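Side-chain contacts in M32 carboxypeptidase (Chitinophagaceae bacterium, PDB 7A03), which probably removes amino acids from the C-terminal ends of peptides as a metal-dependent carboxypeptidase of the M32 family: residues I362-R365 / Y366-K370; E397-N400 / D401-V405; E457-R460 / N461-P465; N473-C476 / Q477-G481. All coordinates share one frame; numbering follows the deposited sequence. Where two conformers were deposited one is given.

Contact 1 (I362-R365 / Y366-K370)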
loop_
_atom_site.group_PDB
_atom_site.type_symbol
_atom_site.label_atom_id
_atom_site.label_comp_id
_atom_site.label_asym_id
_atom_site.label_seq_id
_atom_site.Cartn_x
_atom_site.Cartn_y
_atom_site.Cartn_z
ATOM N N ILE A 362 2.881 0.399 -12.614
ATOM C CA ILE A 362 3.475 -0.641 -11.782
ATOM C C ILE A 362 4.168 -1.652 -12.668
ATOM O O ILE A 362 5.287 -2.104 -12.373
ATOM C CB ILE A 362 2.417 -1.287 -10.870
ATOM C CG1 ILE A 362 1.814 -0.257 -9.916
ATOM C CG2 ILE A 362 3.007 -2.449 -10.082
ATOM C CD1 ILE A 362 2.791 0.262 -8.860
ATOM N N MET A 363 3.542 -1.994 -13.793
ATOM C CA MET A 363 4.125 -3.001 -14.665
ATOM C C MET A 363 5.494 -2.554 -15.147
ATOM O O MET A 363 6.451 -3.348 -15.156
ATOM C CB MET A 363 3.194 -3.261 -15.842
ATOM C CG MET A 363 3.588 -4.453 -16.684
ATOM S SD MET A 363 2.502 -4.587 -18.103
ATOM C CE MET A 363 3.059 -3.189 -19.073
ATOM N N ILE A 364 5.627 -1.264 -15.476
ATOM C CA ILE A 364 6.900 -0.785 -15.993
ATOM C C ILE A 364 7.966 -0.927 -14.920
ATOM O O ILE A 364 9.048 -1.481 -15.170
ATOM C CB ILE A 364 6.759 0.656 -16.511
ATOM C CG1 ILE A 364 5.945 0.648 -17.808
ATOM C CG2 ILE A 364 8.137 1.267 -16.720
ATOM C CD1 ILE A 364 5.352 1.986 -18.157
ATOM N N ARG A 365 7.626 -0.546 -13.682
ATOM C CA ARG A 365 8.594 -0.673 -12.598
ATOM C C ARG A 365 8.937 -2.138 -12.375
ATOM O O ARG A 365 10.119 -2.500 -12.213
ATOM C CB ARG A 365 8.050 -0.004 -11.330
ATOM C CG ARG A 365 8.043 1.531 -11.426
ATOM C CD ARG A 365 6.965 2.149 -10.532
ATOM N NE ARG A 365 6.947 3.614 -10.553
ATOM C CZ ARG A 365 6.547 4.356 -11.592
ATOM N NH1 ARG A 365 6.135 3.782 -12.712
ATOM N NH2 ARG A 365 6.544 5.683 -11.515
ATOM N N TYR A 366 7.928 -3.011 -12.479
ATOM C CA TYR A 366 8.196 -4.426 -12.284
ATOM C C TYR A 366 9.186 -4.919 -13.331
ATOM O O TYR A 366 10.223 -5.517 -12.995
ATOM C CB TYR A 366 6.877 -5.206 -12.288
ATOM C CG TYR A 366 7.022 -6.688 -12.421
ATOM C CD1 TYR A 366 7.414 -7.475 -11.347
ATOM C CD2 TYR A 366 6.752 -7.312 -13.632
ATOM C CE1 TYR A 366 7.557 -8.832 -11.488
ATOM C CE2 TYR A 366 6.884 -8.690 -13.776
ATOM C CZ TYR A 366 7.286 -9.436 -12.686
ATOM O OH TYR A 366 7.425 -10.798 -12.784
ATOM N N GLU A 367 8.945 -4.578 -14.604
ATOM C CA GLU A 367 9.819 -5.136 -15.628
ATOM C C GLU A 367 11.225 -4.600 -15.447
ATOM O O GLU A 367 12.205 -5.363 -15.502
ATOM C CB GLU A 367 9.296 -4.866 -17.042
ATOM C CG GLU A 367 7.867 -5.349 -17.302
ATOM C CD GLU A 367 7.700 -6.866 -17.282
ATOM O OE1 GLU A 367 8.707 -7.600 -17.396
ATOM O OE2 GLU A 367 6.541 -7.324 -17.159
ATOM N N ILE A 368 11.331 -3.315 -15.105
ATOM C CA ILE A 368 12.647 -2.720 -14.953
ATOM C C ILE A 368 13.359 -3.354 -13.776
ATOM O O ILE A 368 14.521 -3.773 -13.888
ATOM C CB ILE A 368 12.530 -1.192 -14.829
ATOM C CG1 ILE A 368 12.275 -0.583 -16.205
ATOM C CG2 ILE A 368 13.777 -0.602 -14.170
ATOM C CD1 ILE A 368 11.900 0.863 -16.161
ATOM N N GLU A 369 12.651 -3.515 -12.650
ATOM C CA GLU A 369 13.324 -4.098 -11.500
ATOM C C GLU A 369 13.764 -5.505 -11.823
ATOM O O GLU A 369 14.899 -5.902 -11.505
ATOM C CB GLU A 369 12.438 -4.076 -10.260
ATOM C CG GLU A 369 12.367 -2.718 -9.619
ATOM C CD GLU A 369 11.546 -2.708 -8.369
ATOM O OE1 GLU A 369 11.189 -3.801 -7.883
ATOM O OE2 GLU A 369 11.258 -1.602 -7.875
ATOM N N LYS A 370 12.917 -6.240 -12.547
ATOM C CA LYS A 370 13.230 -7.628 -12.832
ATOM C C LYS A 370 14.480 -7.710 -13.686
ATOM O O LYS A 370 15.313 -8.603 -13.485
ATOM C CB LYS A 370 12.033 -8.290 -13.519
ATOM C CG LYS A 370 12.226 -9.766 -13.837
ATOM C CD LYS A 370 10.969 -10.373 -14.462
ATOM C CE LYS A 370 10.424 -9.494 -15.573
ATOM N NZ LYS A 370 9.440 -10.215 -16.425
#
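Ile-364 and Ile-368 sit one turn apart on helix 358-374 and run side by side in the same direction, with Ile-364 CG2 3.8 Å from Ile-368 CD1. The two share a first torsion: in each, CG1 lies anti to the carbonyl carbon. Ile-368 then stays extended at its second torsion, which carries CD1 back along the helix to the methyl branch of its neighbour. CG1 of Ile-368 rests 3.5 Å from Ile-364 O, a carbonyl already bonded to Ile-368 N.

On the next face the side chain of Glu-367 is folded. Its CG stands beside its own backbone N and 3.3 Å from Met-363 O, and a bend at chi2 (-67°) swings the carboxylate toward Lys-370. Lys-370 NZ donates to Glu-367 OE1 over 2.9 Å, arriving on the syn side of the carboxylate and 22° out of its plane. With CG anti to the backbone N (chi1 166°), the Tyr-366 ring leaves this turn for helix 170-192, where Phe-177 stacks on it; Met-363 O lies at the ring edge. Tyr-366 OH is hydrogen-bonded to Asp-174 OD1. Arg-365 reaches away from the turn to a salt bridge with Asp-408, and Glu-369 to Tyr-157 and Trp-411.

Main-chain bonds such as Tyr-366 N to Ile-362 O (2.8 Å) hold the turns in step. Lys-370 NZ makes salt bridges to both Glu-367 OE1, three residues back, and Asp-174 OD1; two carboxylates so near would probably favour its charged form, and the second ties this helix to helix 170-192.

Contact 2 (E397-N400 / D401-V405)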
loop_
_atom_site.group_PDB
_atom_site.type_symbol
_atom_site.label_atom_id
_atom_site.label_comp_id
_atom_site.label_asym_id
_atom_site.label_seq_id
_atom_site.Cartn_x
_atom_site.Cartn_y
_atom_site.Cartn_z
ATOM N N GLU A 397 5.006 10.931 -23.541
ATOM C CA GLU A 397 6.384 11.287 -23.886
ATOM C C GLU A 397 6.973 12.047 -22.705
ATOM O O GLU A 397 6.701 13.239 -22.523
ATOM C CB GLU A 397 6.453 12.121 -25.166
ATOM C CG GLU A 397 6.028 11.379 -26.418
ATOM C CD GLU A 397 4.539 11.111 -26.444
ATOM O OE1 GLU A 397 3.758 12.070 -26.248
ATOM O OE2 GLU A 397 4.155 9.937 -26.643
ATOM N N VAL A 398 7.778 11.351 -21.910
ATOM C CA VAL A 398 8.424 11.899 -20.720
ATOM C C VAL A 398 9.249 13.134 -21.074
ATOM O O VAL A 398 10.169 13.044 -21.900
ATOM C CB VAL A 398 9.284 10.833 -20.026
ATOM C CG1 VAL A 398 10.060 11.457 -18.887
ATOM C CG2 VAL A 398 8.412 9.695 -19.512
ATOM N N PRO A 399 8.970 14.298 -20.458
ATOM C CA PRO A 399 9.628 15.544 -20.878
ATOM C C PRO A 399 10.934 15.836 -20.151
ATOM O O PRO A 399 11.781 16.567 -20.670
ATOM C CB PRO A 399 8.570 16.607 -20.560
ATOM C CG PRO A 399 7.858 16.052 -19.356
ATOM C CD PRO A 399 7.853 14.549 -19.530
ATOM N N ASN A 400 11.095 15.295 -18.947
ATOM C CA ASN A 400 12.325 15.439 -18.183
ATOM C C ASN A 400 12.363 14.328 -17.142
ATOM O O ASN A 400 11.396 13.583 -16.967
ATOM C CB ASN A 400 12.426 16.823 -17.533
ATOM C CG ASN A 400 11.184 17.185 -16.748
ATOM O OD1 ASN A 400 10.919 16.617 -15.689
ATOM N ND2 ASN A 400 10.413 18.135 -17.266
ATOM N N ASP A 401 13.494 14.236 -16.439
ATOM C CA ASP A 401 13.725 13.089 -15.564
ATOM C C ASP A 401 12.881 13.121 -14.291
ATOM O O ASP A 401 12.507 12.058 -13.783
ATOM C CB ASP A 401 15.212 12.955 -15.253
ATOM C CG ASP A 401 15.993 12.392 -16.418
ATOM O OD1 ASP A 401 15.381 11.724 -17.283
ATOM O OD2 ASP A 401 17.222 12.617 -16.480
ATOM N N THR A 402 12.574 14.302 -13.745
ATOM C CA THR A 402 11.698 14.328 -12.575
ATOM C C THR A 402 10.280 13.882 -12.922
ATOM O O THR A 402 9.573 13.350 -12.061
ATOM C CB THR A 402 11.706 15.695 -11.881
ATOM O OG1 THR A 402 11.279 16.711 -12.793
ATOM C CG2 THR A 402 13.102 16.031 -11.369
ATOM N N GLN A 403 9.853 14.073 -14.173
ATOM C CA GLN A 403 8.596 13.504 -14.646
ATOM C C GLN A 403 8.743 12.058 -15.099
ATOM O O GLN A 403 7.749 11.449 -15.513
ATOM C CB GLN A 403 8.023 14.355 -15.784
ATOM C CG GLN A 403 7.597 15.749 -15.358
ATOM C CD GLN A 403 6.338 15.733 -14.514
ATOM O OE1 GLN A 403 5.282 15.283 -14.961
ATOM N NE2 GLN A 403 6.441 16.231 -13.293
ATOM N N GLY A 404 9.952 11.505 -15.037
ATOM C CA GLY A 404 10.222 10.153 -15.471
ATOM C C GLY A 404 10.839 9.301 -14.383
ATOM O O GLY A 404 10.225 9.088 -13.338
ATOM N N VAL A 405 12.080 8.858 -14.611
ATOM C CA VAL A 405 12.722 7.842 -13.779
ATOM C C VAL A 405 12.997 8.309 -12.353
ATOM O O VAL A 405 13.143 7.479 -11.450
ATOM C CB VAL A 405 13.991 7.318 -14.484
ATOM C CG1 VAL A 405 15.069 8.400 -14.541
ATOM C CG2 VAL A 405 14.510 6.074 -13.799
#
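Asn-400 meets the start of a type I beta turn, Asp-401 to Gly-404, in the loop between helix 382-394 and helix 420-439, and its side-chain oxygen turns back over the next residues. CG of Asn-400 takes the crowded position between its backbone N and carbonyl carbon (chi1 51°), which brings OD1 round toward the turn.

Asp-401, the first residue of the turn, points its carboxylate away from this amide; OD2 accepts instead from the backbone N of Tyr-129. At Thr-402 the hydroxyl swings in and donates to the amide: OG1 lies 2.9 Å from Asn-400 OD1, well above the carbonyl plane and not on a lone pair. The backbone N of the same threonine bonds Asn-127 OD1, tying the loop to the link between helix 103-126 and helix 129-150.

Gln-403 supplies the second donor. Its N reaches Asn-400 OD1 over 3.1 Å, from the face of the carbonyl opposite to the threonine hydroxyl, and makes a weak bond of 3.2 Å to Asn-400 O as well. Its side chain is bent at chi2 and passes the asparagine amide with CG 3.4 Å from Asn-400 OD1; the two amide planes are turned 71° apart. CB of Gln-403 also lies against the proline ring, 3.8 Å from Pro-399 CD.

Gly-404 closes the turn with a weak bond from its N to Asp-401 O, and its carbonyl accepts from Gln-407 NE2. Val-398 comes in over the glycine, where no side chain stands in the way, and its CG1 settles 3.7 Å from Gly-404 CA.

Contact 3 (E457-R460 / N461-P465)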
loop_
_atom_site.group_PDB
_atom_site.type_symbol
_atom_site.label_atom_id
_atom_site.label_comp_id
_atom_site.label_asym_id
_atom_site.label_seq_id
_atom_site.Cartn_x
_atom_site.Cartn_y
_atom_site.Cartn_z
ATOM N N GLU A 457 -18.721 -5.638 8.641
ATOM C CA GLU A 457 -18.892 -6.931 9.290
ATOM C C GLU A 457 -18.277 -8.059 8.464
ATOM O O GLU A 457 -17.590 -8.934 9.009
ATOM C CB GLU A 457 -20.378 -7.186 9.536
ATOM C CG GLU A 457 -20.659 -8.510 10.219
ATOM C CD GLU A 457 -22.131 -8.781 10.390
ATOM O OE1 GLU A 457 -22.916 -8.452 9.474
ATOM O OE2 GLU A 457 -22.504 -9.308 11.456
ATOM N N TRP A 458 -18.524 -8.074 7.148
ATOM C CA TRP A 458 -17.918 -9.116 6.320
ATOM C C TRP A 458 -16.391 -9.073 6.398
ATOM O O TRP A 458 -15.729 -10.114 6.545
ATOM C CB TRP A 458 -18.422 -8.983 4.879
ATOM C CG TRP A 458 -17.965 -10.078 3.982
ATOM C CD1 TRP A 458 -18.572 -11.289 3.777
ATOM C CD2 TRP A 458 -16.806 -10.061 3.140
ATOM N NE1 TRP A 458 -17.855 -12.024 2.863
ATOM C CE2 TRP A 458 -16.764 -11.295 2.462
ATOM C CE3 TRP A 458 -15.788 -9.125 2.903
ATOM C CZ2 TRP A 458 -15.761 -11.613 1.559
ATOM C CZ3 TRP A 458 -14.790 -9.442 1.998
ATOM C CH2 TRP A 458 -14.782 -10.683 1.342
ATOM N N LEU A 459 -15.818 -7.879 6.321
ATOM C CA LEU A 459 -14.367 -7.753 6.429
ATOM C C LEU A 459 -13.870 -8.200 7.799
ATOM O O LEU A 459 -12.805 -8.817 7.912
ATOM C CB LEU A 459 -13.961 -6.311 6.139
ATOM C CG LEU A 459 -14.241 -5.823 4.717
ATOM C CD1 LEU A 459 -14.116 -4.295 4.670
ATOM C CD2 LEU A 459 -13.305 -6.489 3.707
ATOM N N ARG A 460 -14.615 -7.860 8.856
ATOM C CA ARG A 460 -14.206 -8.193 10.210
ATOM C C ARG A 460 -14.334 -9.680 10.495
ATOM O O ARG A 460 -13.664 -10.182 11.401
ATOM C CB ARG A 460 -15.050 -7.396 11.204
ATOM C CG ARG A 460 -14.669 -5.928 11.283
ATOM C CD ARG A 460 -13.424 -5.724 12.166
ATOM N NE ARG A 460 -12.830 -4.408 11.971
ATOM C CZ ARG A 460 -13.260 -3.300 12.560
ATOM N NH1 ARG A 460 -14.278 -3.344 13.408
ATOM N NH2 ARG A 460 -12.651 -2.154 12.323
ATOM N N ASN A 461 -15.192 -10.394 9.754
ATOM C CA ASN A 461 -15.294 -11.848 9.883
ATOM C C ASN A 461 -14.331 -12.601 8.975
ATOM O O ASN A 461 -13.941 -13.734 9.298
ATOM C CB ASN A 461 -16.721 -12.315 9.579
ATOM C CG ASN A 461 -17.713 -11.863 10.639
ATOM O OD1 ASN A 461 -17.341 -11.598 11.779
ATOM N ND2 ASN A 461 -18.980 -11.787 10.266
ATOM N N ASN A 462 -13.927 -12.004 7.853
ATOM C CA ASN A 462 -13.144 -12.721 6.859
ATOM C C ASN A 462 -11.680 -12.328 6.777
ATOM O O ASN A 462 -10.874 -13.159 6.357
ATOM C CB ASN A 462 -13.776 -12.573 5.474
ATOM C CG ASN A 462 -14.999 -13.433 5.316
ATOM O OD1 ASN A 462 -14.896 -14.622 5.002
ATOM N ND2 ASN A 462 -16.168 -12.846 5.556
ATOM N N ILE A 463 -11.311 -11.098 7.146
ATOM C CA ILE A 463 -9.939 -10.629 6.925
ATOM C C ILE A 463 -9.294 -10.098 8.197
ATOM O O ILE A 463 -8.226 -10.568 8.609
ATOM C CB ILE A 463 -9.880 -9.583 5.798
ATOM C CG1 ILE A 463 -10.249 -10.245 4.459
ATOM C CG2 ILE A 463 -8.481 -8.985 5.726
ATOM C CD1 ILE A 463 -10.541 -9.267 3.341
ATOM N N HIS A 464 -9.935 -9.116 8.829
ATOM C CA HIS A 464 -9.260 -8.341 9.868
ATOM C C HIS A 464 -8.703 -9.128 11.048
ATOM O O HIS A 464 -7.603 -8.776 11.509
ATOM C CB HIS A 464 -10.175 -7.217 10.353
ATOM C CG HIS A 464 -10.519 -6.232 9.286
ATOM N ND1 HIS A 464 -11.361 -5.160 9.502
ATOM C CD2 HIS A 464 -10.110 -6.138 8.002
ATOM C CE1 HIS A 464 -11.464 -4.455 8.389
ATOM N NE2 HIS A 464 -10.719 -5.034 7.461
ATOM N N PRO A 465 -9.390 -10.119 11.625
ATOM C CA PRO A 465 -8.949 -10.653 12.924
ATOM C C PRO A 465 -7.866 -11.708 12.847
ATOM O O PRO A 465 -7.415 -12.173 13.896
ATOM C CB PRO A 465 -10.242 -11.269 13.477
ATOM C CG PRO A 465 -10.931 -11.766 12.262
ATOM C CD PRO A 465 -10.653 -10.750 11.186
#
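Leu-459 O is gripped from opposite faces of its carbonyl plane by two backbone donors, Ile-463 N at 2.8 Å and His-464 N at 3.0 Å, the latter nearly straight at 169°. The histidine bond is of the five-residue, pi-type kind, added to the ordinary alpha-helical bond from Ile-463 N where helix 453-462 ends.

One residue earlier, Trp-458 O is also shared. Asn-462 N takes one side, and from the opposite face the side-chain Asn-462 ND2 donates at 2.9 Å, with the oxygen almost in its amide plane. The same ND2 hangs over one face of the indole, 3.3 Å from Trp-458 NE1, which itself donates to Gln-439 OE1.

A bend at chi2 (-80°) turns the Arg-460 chain back toward His-464, where Arg-460 NE donates to His-464 ND1 over 3.0 Å. The bond arrives at the ring edge, in the imidazole plane, while guanidinium and ring are turned 52° apart. Leu-459 CB makes a CH-pi contact over the histidine face, and Leu-459 CD2 packs 3.9 Å from Ile-463 CD1.

Arg-460 NH2 continues to Leu-273 O, and His-464 NE2 bonds Gln-299 on helix 293-307. With both ring nitrogens engaged, the imidazole is fixed in rotation; ND1 accepts from the arginine while NE2 faces the amide oxygen Gln-299 OE1, consistent with a proton on NE2.

Contact 4 (N473-C476 / Q477-G481)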
loop_
_atom_site.group_PDB
_atom_site.type_symbol
_atom_site.label_atom_id
_atom_site.label_comp_id
_atom_site.label_asym_id
_atom_site.label_seq_id
_atom_site.Cartn_x
_atom_site.Cartn_y
_atom_site.Cartn_z
ATOM N N ASN A 473 -2.281 -15.735 -0.230
ATOM C CA ASN A 473 -2.882 -16.760 -1.080
ATOM C C ASN A 473 -3.896 -17.593 -0.310
ATOM O O ASN A 473 -5.010 -17.833 -0.790
ATOM C CB ASN A 473 -1.800 -17.668 -1.660
ATOM C CG ASN A 473 -2.384 -18.883 -2.369
ATOM O OD1 ASN A 473 -2.016 -20.025 -2.083
ATOM N ND2 ASN A 473 -3.313 -18.638 -3.294
ATOM N N GLU A 474 -3.509 -18.079 0.873
ATOM C CA GLU A 474 -4.432 -18.877 1.670
ATOM C C GLU A 474 -5.662 -18.072 2.035
ATOM O O GLU A 474 -6.780 -18.597 2.026
ATOM C CB GLU A 474 -3.737 -19.374 2.939
ATOM C CG GLU A 474 -2.565 -20.303 2.662
ATOM C CD GLU A 474 -1.762 -20.604 3.912
ATOM O OE1 GLU A 474 -1.920 -19.874 4.914
ATOM O OE2 GLU A 474 -0.976 -21.579 3.901
ATOM N N LEU A 475 -5.475 -16.786 2.359
ATOM C CA LEU A 475 -6.606 -15.940 2.708
ATOM C C LEU A 475 -7.560 -15.806 1.528
ATOM O O LEU A 475 -8.775 -15.966 1.668
ATOM C CB LEU A 475 -6.091 -14.572 3.152
ATOM C CG LEU A 475 -7.078 -13.686 3.890
ATOM C CD1 LEU A 475 -7.671 -14.396 5.094
ATOM C CD2 LEU A 475 -6.387 -12.385 4.306
ATOM N N CYS A 476 -7.010 -15.490 0.360
ATOM C CA CYS A 476 -7.839 -15.296 -0.817
ATOM C C CYS A 476 -8.567 -16.590 -1.199
ATOM O O CYS A 476 -9.756 -16.563 -1.521
ATOM C CB CYS A 476 -6.958 -14.753 -1.943
ATOM S SG CYS A 476 -7.867 -14.312 -3.448
ATOM N N GLN A 477 -7.883 -17.737 -1.113
ATOM C CA GLN A 477 -8.512 -19.023 -1.409
ATOM C C GLN A 477 -9.618 -19.358 -0.407
ATOM O O GLN A 477 -10.703 -19.812 -0.796
ATOM C CB GLN A 477 -7.444 -20.119 -1.412
ATOM C CG GLN A 477 -7.971 -21.541 -1.593
ATOM C CD GLN A 477 -8.522 -21.782 -2.980
ATOM O OE1 GLN A 477 -7.928 -21.372 -3.979
ATOM N NE2 GLN A 477 -9.660 -22.455 -3.048
ATOM N N LYS A 478 -9.365 -19.128 0.885
ATOM C CA LYS A 478 -10.370 -19.404 1.906
ATOM C C LYS A 478 -11.624 -18.553 1.713
ATOM O O LYS A 478 -12.748 -19.063 1.822
ATOM C CB LYS A 478 -9.764 -19.183 3.295
ATOM C CG LYS A 478 -10.778 -19.249 4.430
ATOM C CD LYS A 478 -10.161 -18.833 5.758
ATOM C CE LYS A 478 -11.107 -19.142 6.903
ATOM N NZ LYS A 478 -10.669 -18.484 8.160
ATOM N N ILE A 479 -11.451 -17.260 1.417
ATOM C CA ILE A 479 -12.596 -16.358 1.315
ATOM C C ILE A 479 -13.330 -16.513 -0.015
ATOM O O ILE A 479 -14.567 -16.504 -0.056
ATOM C CB ILE A 479 -12.145 -14.904 1.533
ATOM C CG1 ILE A 479 -11.630 -14.686 2.956
ATOM C CG2 ILE A 479 -13.277 -13.946 1.232
ATOM C CD1 ILE A 479 -10.828 -13.412 3.065
ATOM N N THR A 480 -12.594 -16.609 -1.125
ATOM C CA THR A 480 -13.189 -16.521 -2.453
ATOM C C THR A 480 -13.269 -17.846 -3.195
ATOM O O THR A 480 -13.947 -17.913 -4.224
ATOM C CB THR A 480 -12.437 -15.506 -3.332
ATOM O OG1 THR A 480 -11.207 -16.078 -3.807
ATOM C CG2 THR A 480 -12.158 -14.209 -2.570
ATOM N N GLY A 481 -12.604 -18.889 -2.714
ATOM C CA GLY A 481 -12.573 -20.136 -3.451
ATOM C C GLY A 481 -11.650 -20.122 -4.645
ATOM O O GLY A 481 -11.731 -21.021 -5.483
HETATM O O HOH W 1 -5.509 -21.089 -4.147
#
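Thr-480 takes hold of Cys-476 O twice, through OG1 at 2.8 Å and through its backbone N at 2.9 Å. The two donors come from opposite faces of the carbonyl; the hydroxyl lies above the plane, clear of the lone pairs, and the backbone N is tilted only moderately from it. A first torsion of 77° sets OG1 between the backbone N and carbonyl carbon of the threonine, bending it back over the preceding turn. The sulfur of Cys-476 passes close by, with SG 3.8 Å from Thr-480 OG1.

On another face Leu-475 and Ile-479 lie side by side, and Leu-475 CG meets Ile-479 CD1 at 3.8 Å. CG1 of the isoleucine also rests 3.4 Å from Leu-475 O, the acceptor of Ile-479 N.

All this happens at the C-terminal end of helix 472-480. Gly-481 leaves the helix with positive phi (76°), a conformation that favours glycine, yet its N still bonds Gln-477 O at 2.9 Å.

Farther out, Thr-480 OG1 accepts from Asn-482 N just past the helix and from Gln-431 NE2 on helix 420-439, where Tyr-428 touches Cys-476 and Phe-432 touches the threonine. Lys-478 runs out extended to Tyr-470 OH, and Glu-474 OE1 turns back toward the helix start to accept from Thr-471 N.

From the N terminus the four contacts follow in series; each is local, closing a helical turn or a short loop, and none nests in or crosses another. Contact 1 lies within helix 358-374. Contact 2 shapes the loop after helix 382-394, its nearest atoms about 5 Å from contact 1; Gln-407, which binds Gly-404 O, leads on to Asp-408, the salt-bridge partner of Arg-365. Contacts 3 and 4 lie on the other side of the chain's centre from contact 2, at the ends of two successive helices, 453-462 and 472-480. These two touch: Ile-479 packs against Trp-458, Asn-462 and Ile-463, and both helices also lean on helix 420-439.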